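Local coordinates for putative Nitroreductase (Anabaena variabilis ATCC 29413, PDB 3EO7), which binds flavin mononucleotide and probably acts as an FMN-dependent oxidoreductase of the nitroreductase type, at residues L299-N304 with E405-R410; N378-F383 with R454-D459; R416-L421 with A432-H437; Q488-L493 with E499-I504. All blocks are in the same frame, centred on the assembly; numbering follows the deposited sequence.

Contact 1 (L299-N304 with E405-R410). With PGR (R-1,2-propanediol), chain S; ACT (acetate ion), chain P.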
# COMPACT_ATOMS: atom_id res chain seq x y z
N LEU A 299 -24.15 -5.38 -0.39
CA LEU A 299 -23.94 -3.94 -0.57
C LEU A 299 -24.33 -3.17 0.69
O LEU A 299 -24.95 -2.09 0.62
CB LEU A 299 -24.72 -3.41 -1.79
CG LEU A 299 -24.32 -3.82 -3.23
CD1 LEU A 299 -22.87 -3.42 -3.51
CD2 LEU A 299 -24.54 -5.32 -3.49
N GLU A 300 -24.00 -3.74 1.85
CA GLU A 300 -24.29 -3.11 3.14
C GLU A 300 -23.03 -3.22 3.97
O GLU A 300 -22.31 -4.20 3.85
CB GLU A 300 -25.44 -3.84 3.85
CG GLU A 300 -25.97 -3.12 5.08
CD GLU A 300 -27.04 -3.92 5.83
OE1 GLU A 300 -26.76 -5.07 6.25
OE2 GLU A 300 -28.14 -3.37 6.06
N ASP A 301 -22.76 -2.23 4.81
CA ASP A 301 -21.58 -2.28 5.66
C ASP A 301 -21.73 -3.47 6.61
O ASP A 301 -22.83 -3.78 7.06
CB ASP A 301 -21.42 -0.96 6.39
CG ASP A 301 -21.21 0.22 5.42
OD1 ASP A 301 -20.19 0.24 4.72
OD2 ASP A 301 -22.08 1.09 5.39
N LYS A 302 -20.62 -4.13 6.92
CA LYS A 302 -20.64 -5.35 7.72
C LYS A 302 -21.31 -5.23 9.07
O LYS A 302 -22.09 -6.09 9.43
CB LYS A 302 -19.23 -5.88 7.91
CG LYS A 302 -19.14 -7.17 8.70
CD LYS A 302 -17.68 -7.66 8.69
CE LYS A 302 -17.46 -8.84 9.52
NZ LYS A 302 -16.04 -9.27 9.38
N TYR A 303 -20.98 -4.19 9.84
CA TYR A 303 -21.52 -4.06 11.20
C TYR A 303 -22.61 -3.00 11.29
O TYR A 303 -22.34 -1.82 11.19
CB TYR A 303 -20.40 -3.71 12.17
CG TYR A 303 -19.39 -4.82 12.33
CD1 TYR A 303 -19.73 -5.98 13.05
CD2 TYR A 303 -18.13 -4.75 11.77
CE1 TYR A 303 -18.82 -7.01 13.22
CE2 TYR A 303 -17.21 -5.78 11.93
CZ TYR A 303 -17.57 -6.92 12.66
OH TYR A 303 -16.69 -7.96 12.81
N ASN A 304 -23.85 -3.42 11.51
CA ASN A 304 -24.92 -2.47 11.55
C ASN A 304 -24.86 -1.56 12.78
O ASN A 304 -25.23 -0.38 12.68
CB ASN A 304 -26.27 -3.19 11.51
CG ASN A 304 -26.55 -3.87 10.17
OD1 ASN A 304 -26.17 -3.36 9.11
ND2 ASN A 304 -27.25 -5.00 10.22
N GLU A 405 -21.34 6.77 7.49
CA GLU A 405 -21.64 7.05 8.87
C GLU A 405 -20.53 6.60 9.80
O GLU A 405 -19.84 5.63 9.50
CB GLU A 405 -22.88 6.29 9.31
CG GLU A 405 -24.13 6.76 8.70
CD GLU A 405 -25.33 5.93 9.11
OE1 GLU A 405 -25.20 4.82 9.67
OE2 GLU A 405 -26.43 6.39 8.79
N LEU A 406 -20.39 7.32 10.91
CA LEU A 406 -19.62 6.89 12.06
C LEU A 406 -20.67 6.37 13.05
O LEU A 406 -21.73 6.97 13.22
CB LEU A 406 -18.85 8.02 12.72
CG LEU A 406 -17.70 8.61 11.91
CD1 LEU A 406 -17.17 9.93 12.51
CD2 LEU A 406 -16.60 7.56 11.76
N ARG A 407 -20.41 5.20 13.63
CA ARG A 407 -21.33 4.61 14.62
C ARG A 407 -20.51 4.48 15.91
O ARG A 407 -19.48 3.82 15.91
CB ARG A 407 -21.85 3.28 14.10
CG ARG A 407 -22.55 3.47 12.75
CD ARG A 407 -23.06 2.23 12.11
NE ARG A 407 -23.71 2.56 10.84
CZ ARG A 407 -23.96 1.70 9.86
NH1 ARG A 407 -23.56 0.44 9.93
NH2 ARG A 407 -24.59 2.11 8.76
N GLN A 408 -20.92 5.20 16.96
CA GLN A 408 -20.16 5.24 18.24
C GLN A 408 -20.32 3.93 18.99
O GLN A 408 -21.43 3.53 19.32
CB GLN A 408 -20.62 6.39 19.12
CG GLN A 408 -19.73 6.67 20.32
CD GLN A 408 -20.29 7.75 21.17
OE1 GLN A 408 -21.19 7.51 21.98
NE2 GLN A 408 -19.75 8.97 21.03
N ILE A 409 -19.20 3.28 19.23
CA ILE A 409 -19.19 2.00 19.95
C ILE A 409 -18.58 2.12 21.34
O ILE A 409 -18.81 1.25 22.15
CB ILE A 409 -18.62 0.86 19.12
CG1 ILE A 409 -17.13 1.04 18.84
CG2 ILE A 409 -19.49 0.65 17.84
CD1 ILE A 409 -16.52 -0.17 18.05
N ARG A 410 -17.82 3.18 21.61
CA ARG A 410 -17.32 3.46 22.95
C ARG A 410 -17.20 4.98 23.12
O ARG A 410 -16.88 5.70 22.16
CB ARG A 410 -15.96 2.84 23.25
CG ARG A 410 -15.88 1.33 23.29
CD ARG A 410 -16.65 0.67 24.41
NE ARG A 410 -16.43 -0.79 24.42
CZ ARG A 410 -17.06 -1.65 23.62
NH1 ARG A 410 -17.98 -1.26 22.75
NH2 ARG A 410 -16.76 -2.94 23.70
C1 PGR S . -23.84 4.02 21.83
C2 PGR S . -22.91 4.36 23.01
C3 PGR S . -21.53 3.70 22.81
O1 PGR S . -23.46 4.67 20.62
O2 PGR S . -22.79 5.76 23.30
C ACT P . -18.18 -4.92 20.91
O ACT P . -18.40 -3.77 20.40
OXT ACT P . -18.09 -5.04 22.17
CH3 ACT P . -17.99 -6.17 20.10
O HOH W 1 -24.54 -1.72 8.11

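Contact 2 (N378-F383 with R454-D459)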
# COMPACT_ATOMS: atom_id res chain seq x y z
N ASN A 378 -13.84 -5.44 0.48
CA ASN A 378 -14.89 -6.04 1.27
C ASN A 378 -14.37 -6.79 2.50
O ASN A 378 -15.13 -7.09 3.39
CB ASN A 378 -15.74 -6.97 0.45
CG ASN A 378 -16.54 -6.22 -0.60
OD1 ASN A 378 -17.12 -5.16 -0.33
ND2 ASN A 378 -16.57 -6.77 -1.80
N LEU A 379 -13.06 -7.09 2.53
CA LEU A 379 -12.46 -7.82 3.61
C LEU A 379 -11.91 -6.91 4.74
O LEU A 379 -11.44 -7.42 5.75
CB LEU A 379 -11.32 -8.68 3.07
CG LEU A 379 -11.66 -9.64 1.93
CD1 LEU A 379 -10.42 -10.42 1.50
CD2 LEU A 379 -12.79 -10.58 2.35
N ILE A 380 -11.93 -5.60 4.51
CA ILE A 380 -11.32 -4.67 5.44
C ILE A 380 -12.39 -3.78 6.10
O ILE A 380 -13.29 -3.27 5.43
CB ILE A 380 -10.29 -3.80 4.71
CG1 ILE A 380 -9.06 -4.67 4.34
CG2 ILE A 380 -9.85 -2.58 5.57
CD1 ILE A 380 -8.26 -4.05 3.38
N GLU A 381 -12.31 -3.68 7.41
CA GLU A 381 -13.18 -2.81 8.17
C GLU A 381 -12.35 -1.66 8.73
O GLU A 381 -11.13 -1.76 8.91
CB GLU A 381 -13.87 -3.60 9.27
CG GLU A 381 -14.79 -4.71 8.77
CD GLU A 381 -15.89 -4.22 7.88
OE1 GLU A 381 -16.44 -3.12 8.13
OE2 GLU A 381 -16.24 -4.94 6.91
N THR A 382 -13.05 -0.56 9.04
CA THR A 382 -12.40 0.64 9.51
C THR A 382 -13.03 1.08 10.83
O THR A 382 -14.25 1.20 10.93
CB THR A 382 -12.50 1.78 8.47
OG1 THR A 382 -11.91 1.35 7.22
CG2 THR A 382 -11.85 3.09 9.03
N PHE A 383 -12.19 1.26 11.85
CA PHE A 383 -12.60 1.79 13.17
C PHE A 383 -11.75 3.00 13.45
O PHE A 383 -10.56 3.02 13.10
CB PHE A 383 -12.45 0.76 14.30
CG PHE A 383 -13.36 -0.43 14.12
CD1 PHE A 383 -13.01 -1.46 13.25
CD2 PHE A 383 -14.58 -0.48 14.78
CE1 PHE A 383 -13.87 -2.56 13.06
CE2 PHE A 383 -15.44 -1.59 14.60
CZ PHE A 383 -15.07 -2.61 13.72
N ARG A 454 -1.44 -11.20 1.95
CA ARG A 454 -0.80 -10.19 1.11
C ARG A 454 -1.81 -9.11 0.69
O ARG A 454 -1.55 -7.93 0.79
CB ARG A 454 -0.30 -10.81 -0.20
CG ARG A 454 0.68 -11.92 -0.06
CD ARG A 454 1.15 -12.28 -1.48
NE ARG A 454 1.90 -13.50 -1.49
CZ ARG A 454 2.45 -14.05 -2.59
NH1 ARG A 454 2.31 -13.45 -3.76
NH2 ARG A 454 3.12 -15.17 -2.48
N TYR A 455 -2.97 -9.57 0.24
CA TYR A 455 -4.01 -8.70 -0.29
C TYR A 455 -4.50 -7.72 0.75
O TYR A 455 -4.69 -6.53 0.47
CB TYR A 455 -5.19 -9.49 -0.82
CG TYR A 455 -4.91 -10.50 -1.94
CD1 TYR A 455 -3.88 -10.32 -2.86
CD2 TYR A 455 -5.78 -11.58 -2.14
CE1 TYR A 455 -3.70 -11.20 -3.88
CE2 TYR A 455 -5.60 -12.49 -3.18
CZ TYR A 455 -4.54 -12.30 -4.06
OH TYR A 455 -4.32 -13.16 -5.13
N LEU A 456 -4.71 -8.22 1.95
CA LEU A 456 -5.22 -7.38 3.04
C LEU A 456 -4.27 -6.22 3.36
O LEU A 456 -4.70 -5.06 3.53
CB LEU A 456 -5.43 -8.21 4.32
CG LEU A 456 -6.51 -9.27 4.31
CD1 LEU A 456 -6.48 -10.19 5.55
CD2 LEU A 456 -7.89 -8.59 4.10
N HIS A 457 -2.99 -6.55 3.50
CA HIS A 457 -1.98 -5.58 3.90
C HIS A 457 -1.73 -4.60 2.77
O HIS A 457 -1.63 -3.40 3.01
CB HIS A 457 -0.71 -6.30 4.39
CG HIS A 457 -0.85 -6.86 5.76
ND1 HIS A 457 -1.50 -8.06 6.02
CD2 HIS A 457 -0.47 -6.38 6.97
CE1 HIS A 457 -1.48 -8.29 7.32
NE2 HIS A 457 -0.88 -7.28 7.92
N MSE A 458 -1.70 -5.08 1.52
CA MSE A 458 -1.55 -4.16 0.39
C MSE A 458 -2.76 -3.21 0.30
O MSE A 458 -2.60 -2.00 0.08
CB MSE A 458 -1.31 -4.88 -0.92
CG MSE A 458 0.11 -5.44 -0.99
SE MSE A 458 0.53 -6.21 -2.73
CE MSE A 458 -0.46 -7.84 -2.63
N ASP A 459 -3.97 -3.72 0.48
CA ASP A 459 -5.15 -2.85 0.44
C ASP A 459 -5.13 -1.81 1.56
O ASP A 459 -5.47 -0.65 1.32
CB ASP A 459 -6.44 -3.66 0.50
CG ASP A 459 -6.81 -4.29 -0.84
OD1 ASP A 459 -6.22 -3.92 -1.90
OD2 ASP A 459 -7.73 -5.18 -0.81

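Contact 3 (R416-L421 with A432-H437)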
# COMPACT_ATOMS: atom_id res chain seq x y z
N ARG A 416 -4.22 7.88 26.49
CA ARG A 416 -3.26 7.07 27.26
C ARG A 416 -3.14 5.67 26.70
O ARG A 416 -2.05 5.12 26.54
CB ARG A 416 -3.69 7.02 28.73
CG ARG A 416 -2.72 6.35 29.65
CD ARG A 416 -3.28 6.24 31.09
NE ARG A 416 -4.59 5.57 31.09
CZ ARG A 416 -4.80 4.25 31.00
NH1 ARG A 416 -3.79 3.39 30.91
NH2 ARG A 416 -6.05 3.79 30.99
N GLU A 417 -4.30 5.11 26.37
CA GLU A 417 -4.39 3.80 25.80
C GLU A 417 -3.70 3.71 24.45
O GLU A 417 -2.93 2.79 24.22
CB GLU A 417 -5.85 3.40 25.63
CG GLU A 417 -6.59 3.15 26.94
CD GLU A 417 -7.10 4.38 27.72
OE1 GLU A 417 -6.92 5.59 27.40
OE2 GLU A 417 -7.70 4.08 28.77
N LEU A 418 -3.96 4.67 23.58
CA LEU A 418 -3.40 4.68 22.22
C LEU A 418 -1.88 4.84 22.28
O LEU A 418 -1.14 4.26 21.51
CB LEU A 418 -4.05 5.78 21.40
CG LEU A 418 -5.52 5.57 20.98
CD1 LEU A 418 -6.12 6.91 20.58
CD2 LEU A 418 -5.63 4.46 19.89
N HIS A 419 -1.42 5.62 23.25
CA HIS A 419 -0.00 5.80 23.48
C HIS A 419 0.63 4.42 23.71
O HIS A 419 1.63 4.08 23.06
CB HIS A 419 0.15 6.72 24.69
CG HIS A 419 1.55 7.14 24.97
ND1 HIS A 419 1.90 7.74 26.17
CD2 HIS A 419 2.67 7.08 24.23
CE1 HIS A 419 3.19 8.02 26.15
NE2 HIS A 419 3.69 7.62 24.99
N PHE A 420 0.04 3.63 24.60
CA PHE A 420 0.49 2.27 24.89
C PHE A 420 0.36 1.34 23.69
O PHE A 420 1.33 0.67 23.31
CB PHE A 420 -0.29 1.72 26.08
CG PHE A 420 -0.06 0.24 26.36
CD1 PHE A 420 1.06 -0.19 27.03
CD2 PHE A 420 -1.05 -0.69 26.03
CE1 PHE A 420 1.23 -1.54 27.30
CE2 PHE A 420 -0.89 -2.02 26.31
CZ PHE A 420 0.24 -2.44 26.94
N LEU A 421 -0.83 1.33 23.09
CA LEU A 421 -1.11 0.45 21.98
C LEU A 421 -0.14 0.62 20.79
O LEU A 421 0.19 -0.38 20.14
CB LEU A 421 -2.57 0.56 21.49
CG LEU A 421 -3.65 0.09 22.49
CD1 LEU A 421 -5.02 0.50 21.96
CD2 LEU A 421 -3.56 -1.42 22.79
N ALA A 432 -5.17 13.45 16.87
CA ALA A 432 -6.55 13.90 16.94
C ALA A 432 -7.46 12.67 16.70
O ALA A 432 -8.53 12.55 17.30
CB ALA A 432 -6.82 15.00 15.87
N ALA A 433 -7.05 11.80 15.78
CA ALA A 433 -7.80 10.59 15.44
C ALA A 433 -6.82 9.53 14.97
O ALA A 433 -5.77 9.84 14.39
CB ALA A 433 -8.82 10.86 14.34
N VAL A 434 -7.20 8.28 15.19
CA VAL A 434 -6.36 7.14 14.81
C VAL A 434 -7.25 6.15 14.08
O VAL A 434 -8.27 5.69 14.62
CB VAL A 434 -5.70 6.52 16.02
CG1 VAL A 434 -4.82 5.30 15.55
CG2 VAL A 434 -4.81 7.55 16.79
N ILE A 435 -6.91 5.87 12.82
CA ILE A 435 -7.68 4.95 12.00
C ILE A 435 -7.10 3.53 11.99
O ILE A 435 -5.93 3.33 11.65
CB ILE A 435 -7.82 5.51 10.57
CG1 ILE A 435 -8.53 6.88 10.63
CG2 ILE A 435 -8.59 4.56 9.64
CD1 ILE A 435 -8.65 7.51 9.27
N PHE A 436 -7.93 2.56 12.37
CA PHE A 436 -7.57 1.15 12.43
C PHE A 436 -8.22 0.40 11.28
O PHE A 436 -9.43 0.44 11.12
CB PHE A 436 -8.05 0.53 13.74
CG PHE A 436 -7.37 1.08 14.95
CD1 PHE A 436 -7.76 2.28 15.50
CD2 PHE A 436 -6.29 0.42 15.50
CE1 PHE A 436 -7.06 2.82 16.59
CE2 PHE A 436 -5.60 0.95 16.57
CZ PHE A 436 -5.99 2.14 17.11
N HIS A 437 -7.40 -0.26 10.46
CA HIS A 437 -7.88 -1.14 9.43
C HIS A 437 -7.81 -2.54 10.00
O HIS A 437 -6.77 -2.96 10.55
CB HIS A 437 -7.02 -1.01 8.17
CG HIS A 437 -7.23 0.28 7.46
ND1 HIS A 437 -6.20 1.13 7.16
CD2 HIS A 437 -8.37 0.90 7.05
CE1 HIS A 437 -6.68 2.20 6.54
NE2 HIS A 437 -8.00 2.09 6.48

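Contact 4 (Q488-L493 with E499-I504). With FMN (flavin mononucleotide), chain B.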
# COMPACT_ATOMS: atom_id res chain seq x y z
N GLN A 488 -4.42 -6.40 22.34
CA GLN A 488 -4.90 -5.40 23.29
C GLN A 488 -5.75 -4.32 22.66
O GLN A 488 -6.53 -3.65 23.34
CB GLN A 488 -3.70 -4.82 24.06
CG GLN A 488 -3.08 -5.78 25.10
CD GLN A 488 -2.37 -7.00 24.51
OE1 GLN A 488 -1.74 -6.92 23.45
NE2 GLN A 488 -2.50 -8.15 25.18
N VAL A 489 -5.60 -4.10 21.35
CA VAL A 489 -6.38 -3.09 20.69
C VAL A 489 -7.88 -3.34 20.83
O VAL A 489 -8.65 -2.44 21.20
CB VAL A 489 -6.03 -2.95 19.18
CG1 VAL A 489 -6.94 -1.89 18.50
CG2 VAL A 489 -4.56 -2.61 18.99
N ASN A 490 -8.33 -4.56 20.52
CA ASN A 490 -9.77 -4.81 20.52
C ASN A 490 -10.45 -4.55 21.84
O ASN A 490 -11.51 -3.94 21.90
CB ASN A 490 -10.06 -6.24 20.07
CG ASN A 490 -9.53 -6.51 18.70
OD1 ASN A 490 -8.31 -6.49 18.50
ND2 ASN A 490 -10.42 -6.79 17.74
N GLU A 491 -9.75 -5.03 22.87
CA GLU A 491 -10.12 -4.95 24.28
C GLU A 491 -10.41 -3.51 24.71
O GLU A 491 -11.42 -3.22 25.33
CB GLU A 491 -8.95 -5.54 25.11
CG GLU A 491 -8.66 -7.06 24.88
CD GLU A 491 -7.45 -7.62 25.66
OE1 GLU A 491 -6.74 -6.84 26.34
OE2 GLU A 491 -7.17 -8.84 25.57
N VAL A 492 -9.50 -2.62 24.37
CA VAL A 492 -9.59 -1.19 24.69
C VAL A 492 -10.68 -0.45 23.89
O VAL A 492 -11.55 0.24 24.42
CB VAL A 492 -8.21 -0.52 24.40
CG1 VAL A 492 -8.31 1.00 24.47
CG2 VAL A 492 -7.15 -1.06 25.35
N LEU A 493 -10.65 -0.62 22.58
CA LEU A 493 -11.49 0.16 21.68
C LEU A 493 -12.87 -0.40 21.38
O LEU A 493 -13.70 0.26 20.80
CB LEU A 493 -10.69 0.40 20.38
CG LEU A 493 -9.41 1.25 20.55
CD1 LEU A 493 -8.76 1.47 19.17
CD2 LEU A 493 -9.67 2.66 21.22
N GLU A 499 -12.16 -9.33 14.46
CA GLU A 499 -11.41 -8.40 13.63
C GLU A 499 -9.97 -8.28 14.10
O GLU A 499 -9.72 -7.78 15.19
CB GLU A 499 -12.06 -7.04 13.62
CG GLU A 499 -13.48 -7.00 13.09
CD GLU A 499 -13.61 -7.22 11.61
OE1 GLU A 499 -12.67 -6.87 10.82
OE2 GLU A 499 -14.68 -7.71 11.20
N ALA A 500 -9.04 -8.75 13.28
CA ALA A 500 -7.61 -8.60 13.55
C ALA A 500 -7.19 -7.24 13.01
O ALA A 500 -7.45 -6.92 11.87
CB ALA A 500 -6.81 -9.68 12.87
N VAL A 501 -6.52 -6.44 13.83
CA VAL A 501 -5.99 -5.16 13.39
C VAL A 501 -4.81 -5.42 12.44
O VAL A 501 -3.89 -6.18 12.79
CB VAL A 501 -5.54 -4.27 14.56
CG1 VAL A 501 -4.82 -3.03 14.06
CG2 VAL A 501 -6.75 -3.89 15.46
N ILE A 502 -4.89 -4.82 11.26
CA ILE A 502 -3.88 -4.93 10.19
C ILE A 502 -2.97 -3.70 10.13
O ILE A 502 -1.79 -3.82 9.88
CB ILE A 502 -4.62 -5.07 8.80
CG1 ILE A 502 -5.53 -6.30 8.80
CG2 ILE A 502 -3.65 -5.11 7.63
CD1 ILE A 502 -4.78 -7.53 9.17
N TYR A 503 -3.54 -2.51 10.33
CA TYR A 503 -2.75 -1.30 10.17
C TYR A 503 -3.39 -0.18 10.96
O TYR A 503 -4.59 -0.21 11.23
CB TYR A 503 -2.68 -0.95 8.68
CG TYR A 503 -1.71 0.12 8.24
CD1 TYR A 503 -0.46 0.28 8.84
CD2 TYR A 503 -2.03 0.95 7.16
CE1 TYR A 503 0.42 1.25 8.44
CE2 TYR A 503 -1.14 1.93 6.72
CZ TYR A 503 0.09 2.06 7.34
OH TYR A 503 0.99 2.97 6.95
N ILE A 504 -2.56 0.80 11.32
CA ILE A 504 -2.94 1.99 12.05
C ILE A 504 -2.42 3.22 11.31
O ILE A 504 -1.28 3.24 10.84
CB ILE A 504 -2.34 1.98 13.48
CG1 ILE A 504 -2.87 0.78 14.24
CG2 ILE A 504 -2.52 3.32 14.20
CD1 ILE A 504 -2.25 0.60 15.65
N1 FMN B . 6.61 6.13 11.53
C2 FMN B . 6.69 6.13 12.91
O2 FMN B . 7.15 7.10 13.52
N3 FMN B . 6.30 5.07 13.68
C4 FMN B . 5.84 3.91 13.14
O4 FMN B . 5.33 3.06 13.89
C4A FMN B . 5.74 3.87 11.75
N5 FMN B . 5.33 2.70 11.13
C5A FMN B . 5.14 2.69 9.73
C6 FMN B . 4.61 1.58 9.08
C7 FMN B . 4.45 1.55 7.69
C7M FMN B . 3.76 0.36 7.02
C8 FMN B . 4.80 2.66 6.94
C8M FMN B . 4.47 2.77 5.46
C9 FMN B . 5.33 3.81 7.57
C9A FMN B . 5.49 3.82 8.97
N10 FMN B . 6.02 4.94 9.60
C10 FMN B . 6.12 4.97 10.96
C1' FMN B . 6.64 6.07 8.81
C2' FMN B . 8.02 5.74 8.27
O2' FMN B . 9.00 5.88 9.32
C3' FMN B . 8.32 6.66 7.09
O3' FMN B . 7.45 6.36 5.99
C4' FMN B . 9.80 6.63 6.64
O4' FMN B . 10.67 7.09 7.71
C5' FMN B . 9.98 7.49 5.41
O5' FMN B . 9.60 8.83 5.62
P FMN B . 8.48 9.53 4.76
O1P FMN B . 7.17 8.80 5.02
O2P FMN B . 8.45 10.97 5.27
O3P FMN B . 8.85 9.49 3.31
O HOH W 2 -6.31 -7.07 16.73

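Contact 1 (L299-N304 with E405-R410)
Arg407 reaches from its strand to the backbone of the loop 299-304, and its NH1 is the atom that arrives. Arg407 NH1 lies 2.9 Å from Tyr303 O, close to the guanidinium plane, but the N-H points well off the oxygen (129°), making the hydrogen bond weak. A water adds a second, indirect link: it accepts from NH1 and donates to Asp301 O at 2.9 Å, so one nitrogen addresses two loop carbonyls. The carboxylate of Asp301 contributes charge alone, since OD2 stands 4.3 Å from Arg407 NH2 and well out of the guanidinium plane; its own hydrogen bonds go to the backbone N of Lys402 and of Ala403.

In the second shell, Glu405, on the same strand, fixes the guanidinium from the side. Glu405 OE1 takes both NE and NH2 of Arg407, each at 2.9 Å and each nearly in the guanidinium plane. With the arginine chain extended from CG to NE, this side-on salt bridge leaves NH1 turned to the loop. A methionine in place of Arg407 would probably leave Glu405 without its close charged partner and the carbonyls of Tyr303 and, through water, Asp301 without this link to the strand.

The example is of a loop moored to a sheet by a side chain through its backbone oxygens. Strand 405-411 runs between strands 310-312 and 395-400, antiparallel to both, and the loop packs Asp301 on Tyr398 and Ala400, while Tyr303 and Lys302 lean on Glu381 of strand 381-390.

Contact 2 (N378-F383 with R454-D459)
Ile380 sends CG1 back beside its own backbone N (chi1 -71°) and then extends (chi2 164°), which carries CD1 out to the helix 454-459; Leu456, with CG anti to its carbonyl carbon (chi1 -67°), brings CD2 to meet Leu379 and Ile380. The arrangement belongs to the α+β fold of the nitroreductase family, joining helix 452-473 to the chain that leads along strand 381-390.

Leu456 CD2, the methyl shared by both partners, sits 3.6 Å from Leu379 CB, the two leucine side chains crossing at about a right angle, and 4.1 Å from Ile380 CG1, where the isoleucine and leucine slide past each other in opposite directions. No hydrogen bond spans the two segments, so apolar contact carries the pairing. Leu456 also packs on Leu441 and Ala444 of helix 441-448, and Leu379 on Gln447 and Tyr448, which gives the small cluster a third wall.

Asp459, one helical turn beyond Leu456, offers its methylene to the contact while its carboxylate turns to the backbone N of Phe375 and of Asp376. The end of Ile380 meets the helix at two atoms: Ile380 CD1 lies 3.7 Å from Leu456 O and 3.4 Å from Asp459 CB.

Contact 3 (R416-L421 with A432-H437)
Val434 and Leu418 reach toward each other tip to tip, the first of two places where the strand 432-437 receives the helix 416-421. Just before it, Ala432 and Ala433 form a classic beta bulge, both facing Leu507 of the neighbouring strand. Val434 follows with its CB directed at the helix. Val434 CG2 lies beside the backbone N, anti to the carbonyl carbon, and this branch approaches Leu418 CD1 at 4.1 Å.

Ile435 takes the other side of the strand, where it meets Leu467 of helix 452-473. This alternation is that of an inner strand of the sheet in the α+β nitroreductase fold: strand 433-439 lies between strands 381-390 and 500-508, antiparallel to both, and carries helices against its two faces.

Phe436 returns to the side of Val434. The second methyl of the leucine, Leu418 CD2, comes to the rim of its ring, near the ring plane, 3.6 Å from Phe436 CZ and 4.0 Å from Phe436 CE1; the two side chains run obliquely to each other. Val489 and Leu493 of helix 486-493 also pack on Phe436. At His437 the chain faces helix 452-473 again, and NE2 is hydrogen-bonded to Tyr358 OH.

Contact 4 (Q488-L493 with E499-I504)
Val489 and Asn490, neighbours on one helix, fasten it to the strand just after it in two different ways, a helix-loop-strand pairing within the FMN-binding nitroreductase fold. The apolar part is a pair of valines. Val489 CG1 and Val501 CG2 meet at 3.6 Å, the side chains crossing at about a right angle, and the same CG2 lies 3.9 Å from Val489 CB. Each valine has CG1 anti to its backbone N, yet different branches are used, CG1 from the helix and CG2 from the strand. Leu421 also touches Val489, and Phe484 touches Val501.

The direct polar link comes from Asn490, whose ND2 donates to Glu499 O at 2.8 Å. The bond is nearly straight (167°), lies in the carbonyl plane and stays close to the amide plane. ND2 is hydrogen-bonded to Ile495 O as well, so the amide also holds the connecting loop. The carboxylate of Glu499 turns elsewhere, to Lys302, Tyr303 and Thr438.

Solvent adds a bridge: one water lies 2.7 Å from Asn490 OD1, to which it probably donates, and accepts from Val501 N at 3.0 Å. A leucine at Asn490 would probably leave Glu499 O and the bridging water without their amide partner, and the backbone at Glu499 less firmly tied to the helix.

Further along the strand, a classic beta bulge sets Ile502 and Tyr503 both opposite His437. Tyr503 belongs to the flavin pocket; its OH is hydrogen-bonded to His191, and its CE1 lies 3.7 Å from the methyl C7M of FMN.

Overall arrangement
From the N terminus, the 299-304 loop is reached first, and contact 1 closes about a hundred residues later on strand 405-411. Before it does, strand 381-390 begins and opens contact 2, so the two loops cross; contact 2 closes on helix 452-473. Contact 3, a short closure between helix 415-421 and strand 433-439, falls wholly within that second loop. Contact 4 follows in series, the shortest closure of all. Every contact reaches the same mixed sheet. Phe383 O with Phe436 N joins contacts 2 and 3, Val434 packing on Ile504 joins 3 and 4, and Ile409 and Arg410 against Leu493 bring helix 486-493 back to contact 1.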